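Local coordinates for protein cobyrinic Acid a,c-diamide synthase (Mycobacterium smegmatis, PDB 4PFS) that binds ADP and magnesium as a ParA-family P-loop nucleotide-binding protein and may play a role in septum formation, at residues M9-A14 and A147-I152; V151-Q156 and L186-T191. All coordinates share one frame; numbering follows the deposited sequence.

How the interactions relate
Interactions 1 and 2 are successive joints of one mixed beta sheet, with centres about 14 Å apart. Strand 150-156 takes part in both: its start pairs with strand 11-15 in interaction 1, while the strand from Val151 onward pairs with strand 184-191 in interaction 2, and Val151 and Ile152 belong to both. Along the chain the order is 11-15, 150-156, 184-191, and the three lie side by side in that order, all parallel, with 184-191 at the sheet's outer margin within this chain. Where the two contacts meet, Asp150 packs on Leu186. The ADP-binding residues Ala23 and Lys24 lie close to interaction 2, their side chains about 4 Å from those of Thr191 and Pro154 respectively.

Interaction 1 of 2, residues M9-A14 and A147-I152; sequences MTRVLA and AAHDVI
Arg11 reaches His149 and Asp150 by folding back: its chain bends at chi2 (-60°) and again at chi3 (-81°), which lays the guanidinium over the imidazole. His149 has CG anti to its own carbonyl carbon, and its ring turns ND1 to the backbone of Val12. Guanidinium and ring stack with planes 25° apart and centres 4.5 Å apart. Arg11 NH2 also meets Asp150 OD2 at 2.8 Å in a salt bridge, approaching from above the carboxylate plane; Trp259 NE1 gives this oxygen a second donor. The same imidazole accepts the N-H of Val12, ND1 lying 2.8 Å from Val12 N, so ND1 is probably unprotonated. Val12 O in turn takes two donors, His149 N at 2.9 Å and Asp150 N at 3.2 Å, and regular parallel pairing follows through Ala14 N to Asp150 O and Ile152 N to Ala14 O. Apolar contacts flank it: Ala14 CB lies 3.6 Å from Ala148 CB, and Leu13 CD1 approaches Ile152 CG1. A side chain thus starts the pairing that the backbone continues, joining neighbouring parallel strands of the P-loop NTPase sheet, next to edge strand 184-191.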
loop_
_atom_site.group_PDB
_atom_site.type_symbol
_atom_site.label_atom_id
_atom_site.label_comp_id
_atom_site.label_asym_id
_atom_site.label_seq_id
_atom_site.Cartn_x
_atom_site.Cartn_y
_atom_site.Cartn_z
ATOM N N MET A 9 15.141 -0.178 -11.864
ATOM C CA MET A 9 15.420 0.319 -10.524
ATOM C C MET A 9 14.163 0.217 -9.669
ATOM O O MET A 9 13.223 0.989 -9.850
ATOM C CB MET A 9 15.928 1.766 -10.574
ATOM N N THR A 10 14.159 -0.738 -8.744
ATOM C CA THR A 10 12.989 -1.041 -7.921
ATOM C C THR A 10 12.348 0.175 -7.232
ATOM O O THR A 10 13.026 0.958 -6.570
ATOM C CB THR A 10 13.341 -2.071 -6.827
ATOM O OG1 THR A 10 14.079 -3.151 -7.406
ATOM C CG2 THR A 10 12.086 -2.613 -6.192
ATOM N N ARG A 11 11.037 0.316 -7.406
ATOM C CA ARG A 11 10.247 1.291 -6.668
ATOM C C ARG A 11 9.355 0.576 -5.662
ATOM O O ARG A 11 8.751 -0.453 -5.968
ATOM C CB ARG A 11 9.395 2.142 -7.612
ATOM C CG ARG A 11 10.209 3.120 -8.444
ATOM C CD ARG A 11 10.968 4.096 -7.565
ATOM N NE ARG A 11 10.132 5.205 -7.107
ATOM C CZ ARG A 11 10.591 6.235 -6.399
ATOM N NH1 ARG A 11 11.879 6.281 -6.071
ATOM N NH2 ARG A 11 9.774 7.214 -6.019
ATOM N N VAL A 12 9.273 1.119 -4.458
ATOM C CA VAL A 12 8.465 0.517 -3.415
ATOM C C VAL A 12 7.337 1.469 -3.010
ATOM O O VAL A 12 7.582 2.603 -2.610
ATOM C CB VAL A 12 9.321 0.156 -2.200
ATOM C CG1 VAL A 12 8.463 -0.405 -1.080
ATOM C CG2 VAL A 12 10.384 -0.833 -2.603
ATOM N N LEU A 13 6.106 0.994 -3.125
ATOM C CA LEU A 13 4.942 1.800 -2.820
ATOM C C LEU A 13 4.235 1.216 -1.631
ATOM O O LEU A 13 3.811 0.058 -1.675
ATOM C CB LEU A 13 3.981 1.855 -4.012
ATOM C CG LEU A 13 2.578 2.430 -3.745
ATOM C CD1 LEU A 13 2.648 3.919 -3.435
ATOM C CD2 LEU A 13 1.627 2.172 -4.907
ATOM N N ALA A 14 4.100 2.015 -0.571
ATOM C CA ALA A 14 3.307 1.614 0.577
ATOM C C ALA A 14 1.852 2.062 0.382
ATOM O O ALA A 14 1.588 3.163 -0.098
ATOM C CB ALA A 14 3.885 2.189 1.868
ATOM N N ALA A 147 10.198 1.117 4.579
ATOM C CA ALA A 147 10.760 0.404 3.422
ATOM C C ALA A 147 10.364 1.027 2.086
ATOM O O ALA A 147 10.902 0.661 1.049
ATOM C CB ALA A 147 10.331 -1.064 3.444
ATOM N N ALA A 148 9.433 1.977 2.125
ATOM C CA ALA A 148 8.854 2.569 0.912
ATOM C C ALA A 148 9.560 3.835 0.379
ATOM O O ALA A 148 10.132 4.608 1.143
ATOM C CB ALA A 148 7.395 2.885 1.171
ATOM N N HIS A 149 9.497 4.054 -0.934
ATOM C CA HIS A 149 9.874 5.354 -1.498
ATOM C C HIS A 149 8.672 6.277 -1.451
ATOM O O HIS A 149 8.779 7.459 -1.149
ATOM C CB HIS A 149 10.339 5.248 -2.949
ATOM C CG HIS A 149 11.422 4.247 -3.171
ATOM N ND1 HIS A 149 11.167 2.912 -3.379
ATOM C CD2 HIS A 149 12.767 4.391 -3.219
ATOM C CE1 HIS A 149 12.311 2.271 -3.547
ATOM N NE2 HIS A 149 13.293 3.143 -3.451
ATOM N N ASP A 150 7.523 5.696 -1.776
ATOM C CA ASP A 150 6.275 6.418 -1.928
ATOM C C ASP A 150 5.168 5.786 -1.108
ATOM O O ASP A 150 5.145 4.566 -0.878
ATOM C CB ASP A 150 5.861 6.455 -3.397
ATOM C CG ASP A 150 6.797 7.283 -4.238
ATOM O OD1 ASP A 150 7.206 8.364 -3.766
ATOM O OD2 ASP A 150 7.111 6.862 -5.372
ATOM N N VAL A 151 4.229 6.622 -0.694
ATOM C CA VAL A 151 3.066 6.145 0.028
ATOM C C VAL A 151 1.809 6.879 -0.469
ATOM O O VAL A 151 1.864 8.064 -0.813
ATOM C CB VAL A 151 3.262 6.317 1.567
ATOM C CG1 VAL A 151 3.707 7.737 1.903
ATOM C CG2 VAL A 151 1.983 5.926 2.327
ATOM N N ILE A 152 0.706 6.140 -0.568
ATOM C CA ILE A 152 -0.609 6.714 -0.825
ATOM C C ILE A 152 -1.553 6.265 0.282
ATOM O O ILE A 152 -1.372 5.191 0.864
ATOM C CB ILE A 152 -1.204 6.291 -2.197
ATOM C CG1 ILE A 152 -1.281 4.757 -2.317
ATOM C CG2 ILE A 152 -0.395 6.887 -3.360
ATOM C CD1 ILE A 152 -2.084 4.271 -3.522
#

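Interaction 2 of 2, residues V151-Q156 and L186-T191; sequences VIVPLQ and LGALPT
Val151, Val153 and Leu155 carry the backbone hydrogen bonds to 186-191. The start is irregular: Leu186 N, not Gly187 N, donates to Val151 O. The regular parallel pattern runs from Val153 N to Gly187 O onward, with Leu189 N on Val153 O at 2.8 Å. Leu155 N then reaches Leu189 O at 2.7 Å, and Thr191 N closes the series on Leu155 O at 2.8 Å, coming from above that carbonyl plane. Pro154 and Pro190 fall where this pairing needs no N-H; Pro154 CA makes a CA-H...O contact to Leu189 O at 3.3 Å, as other residues here do.

Apolar contacts occupy both faces of the pair. On one, Ala188 CB touches Val153 CG1 at 4.0 Å; a chi1 of -168° swings the Leu155 branch beside its carbonyl carbon, and CD2 reaches Ala188 CB at 4.1 Å. On the other, Ile152 CG2 packs on Leu186 CB at 3.9 Å, and Pro154 CB meets Thr191 CG2 at 4.0 Å. Phe251 of helix 243-261 packs on Ile152 and Leu189, and Lys24, which binds ADP, lies beside Pro154.

Polar side chains are few: Gln156 turns its OE1 to the backbone N of Glu158 and Thr159. With no charge pair across it, this contact implies cohesion by peptide hydrogen bonds and hydrocarbon burial, pairing directly the two parallel strands of the beta-alpha-beta unit whose crossover contains helix 165-178.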
loop_
_atom_site.group_PDB
_atom_site.type_symbol
_atom_site.label_atom_id
_atom_site.label_comp_id
_atom_site.label_asym_id
_atom_site.label_seq_id
_atom_site.Cartn_x
_atom_site.Cartn_y
_atom_site.Cartn_z
ATOM N N VAL A 151 4.229 6.622 -0.694
ATOM C CA VAL A 151 3.066 6.145 0.028
ATOM C C VAL A 151 1.809 6.879 -0.469
ATOM O O VAL A 151 1.864 8.064 -0.813
ATOM C CB VAL A 151 3.262 6.317 1.567
ATOM C CG1 VAL A 151 3.707 7.737 1.903
ATOM C CG2 VAL A 151 1.983 5.926 2.327
ATOM N N ILE A 152 0.706 6.140 -0.568
ATOM C CA ILE A 152 -0.609 6.714 -0.825
ATOM C C ILE A 152 -1.553 6.265 0.282
ATOM O O ILE A 152 -1.372 5.191 0.864
ATOM C CB ILE A 152 -1.204 6.291 -2.197
ATOM C CG1 ILE A 152 -1.281 4.757 -2.317
ATOM C CG2 ILE A 152 -0.395 6.887 -3.360
ATOM C CD1 ILE A 152 -2.084 4.271 -3.522
ATOM N N VAL A 153 -2.548 7.088 0.593
ATOM C CA VAL A 153 -3.615 6.620 1.454
ATOM C C VAL A 153 -4.902 6.477 0.644
ATOM O O VAL A 153 -5.416 7.452 0.070
ATOM C CB VAL A 153 -3.814 7.554 2.673
ATOM C CG1 VAL A 153 -3.686 9.005 2.268
ATOM C CG2 VAL A 153 -5.145 7.269 3.364
ATOM N N PRO A 154 -5.403 5.237 0.541
ATOM C CA PRO A 154 -6.716 5.009 -0.080
ATOM C C PRO A 154 -7.777 5.560 0.852
ATOM O O PRO A 154 -7.848 5.145 2.020
ATOM C CB PRO A 154 -6.795 3.490 -0.209
ATOM C CG PRO A 154 -5.887 2.973 0.869
ATOM C CD PRO A 154 -4.768 3.984 0.980
ATOM N N LEU A 155 -8.562 6.511 0.367
ATOM C CA LEU A 155 -9.439 7.276 1.252
ATOM C C LEU A 155 -10.882 7.210 0.815
ATOM O O LEU A 155 -11.221 7.667 -0.277
ATOM C CB LEU A 155 -8.979 8.729 1.304
ATOM C CG LEU A 155 -9.570 9.635 2.378
ATOM C CD1 LEU A 155 -9.207 9.148 3.799
ATOM C CD2 LEU A 155 -9.104 11.059 2.152
ATOM N N GLN A 156 -11.723 6.633 1.667
ATOM C CA GLN A 156 -13.156 6.533 1.407
ATOM C C GLN A 156 -13.823 7.898 1.382
ATOM O O GLN A 156 -13.509 8.771 2.204
ATOM C CB GLN A 156 -13.846 5.652 2.459
ATOM C CG GLN A 156 -13.854 6.233 3.881
ATOM C CD GLN A 156 -14.974 7.255 4.128
ATOM O OE1 GLN A 156 -16.046 7.191 3.520
ATOM N NE2 GLN A 156 -14.714 8.210 5.019
ATOM N N LEU A 186 2.581 10.630 -1.861
ATOM C CA LEU A 186 2.052 11.049 -3.158
ATOM C C LEU A 186 0.676 11.681 -2.977
ATOM O O LEU A 186 0.302 12.597 -3.712
ATOM C CB LEU A 186 1.968 9.875 -4.131
ATOM C CG LEU A 186 3.264 9.194 -4.566
ATOM C CD1 LEU A 186 2.979 8.141 -5.635
ATOM C CD2 LEU A 186 4.268 10.242 -5.067
ATOM N N GLY A 187 -0.077 11.178 -1.995
ATOM C CA GLY A 187 -1.361 11.753 -1.667
ATOM C C GLY A 187 -2.426 10.712 -1.371
ATOM O O GLY A 187 -2.117 9.537 -1.114
ATOM N N ALA A 188 -3.682 11.158 -1.427
ATOM C CA ALA A 188 -4.845 10.330 -1.145
ATOM C C ALA A 188 -5.505 9.823 -2.425
ATOM O O ALA A 188 -5.849 10.617 -3.312
ATOM C CB ALA A 188 -5.875 11.124 -0.304
ATOM N N LEU A 189 -5.696 8.507 -2.521
ATOM C CA LEU A 189 -6.479 7.953 -3.617
ATOM C C LEU A 189 -7.910 7.781 -3.153
ATOM O O LEU A 189 -8.183 6.962 -2.273
ATOM C CB LEU A 189 -5.914 6.620 -4.092
ATOM C CG LEU A 189 -6.679 5.928 -5.213
ATOM C CD1 LEU A 189 -6.721 6.792 -6.459
ATOM C CD2 LEU A 189 -6.058 4.583 -5.520
ATOM N N PRO A 190 -8.830 8.566 -3.717
ATOM C CA PRO A 190 -10.215 8.428 -3.273
ATOM C C PRO A 190 -10.766 7.061 -3.646
ATOM O O PRO A 190 -10.456 6.560 -4.732
ATOM C CB PRO A 190 -10.955 9.550 -4.025
ATOM C CG PRO A 190 -9.880 10.478 -4.493
ATOM C CD PRO A 190 -8.661 9.635 -4.709
ATOM N N THR A 191 -11.557 6.469 -2.753
ATOM C CA THR A 191 -12.203 5.186 -3.015
ATOM C C THR A 191 -13.664 5.268 -2.593
ATOM O O THR A 191 -14.026 6.126 -1.790
ATOM C CB THR A 191 -11.514 4.034 -2.257
ATOM O OG1 THR A 191 -11.656 4.251 -0.850
ATOM C CG2 THR A 191 -10.027 3.970 -2.600
#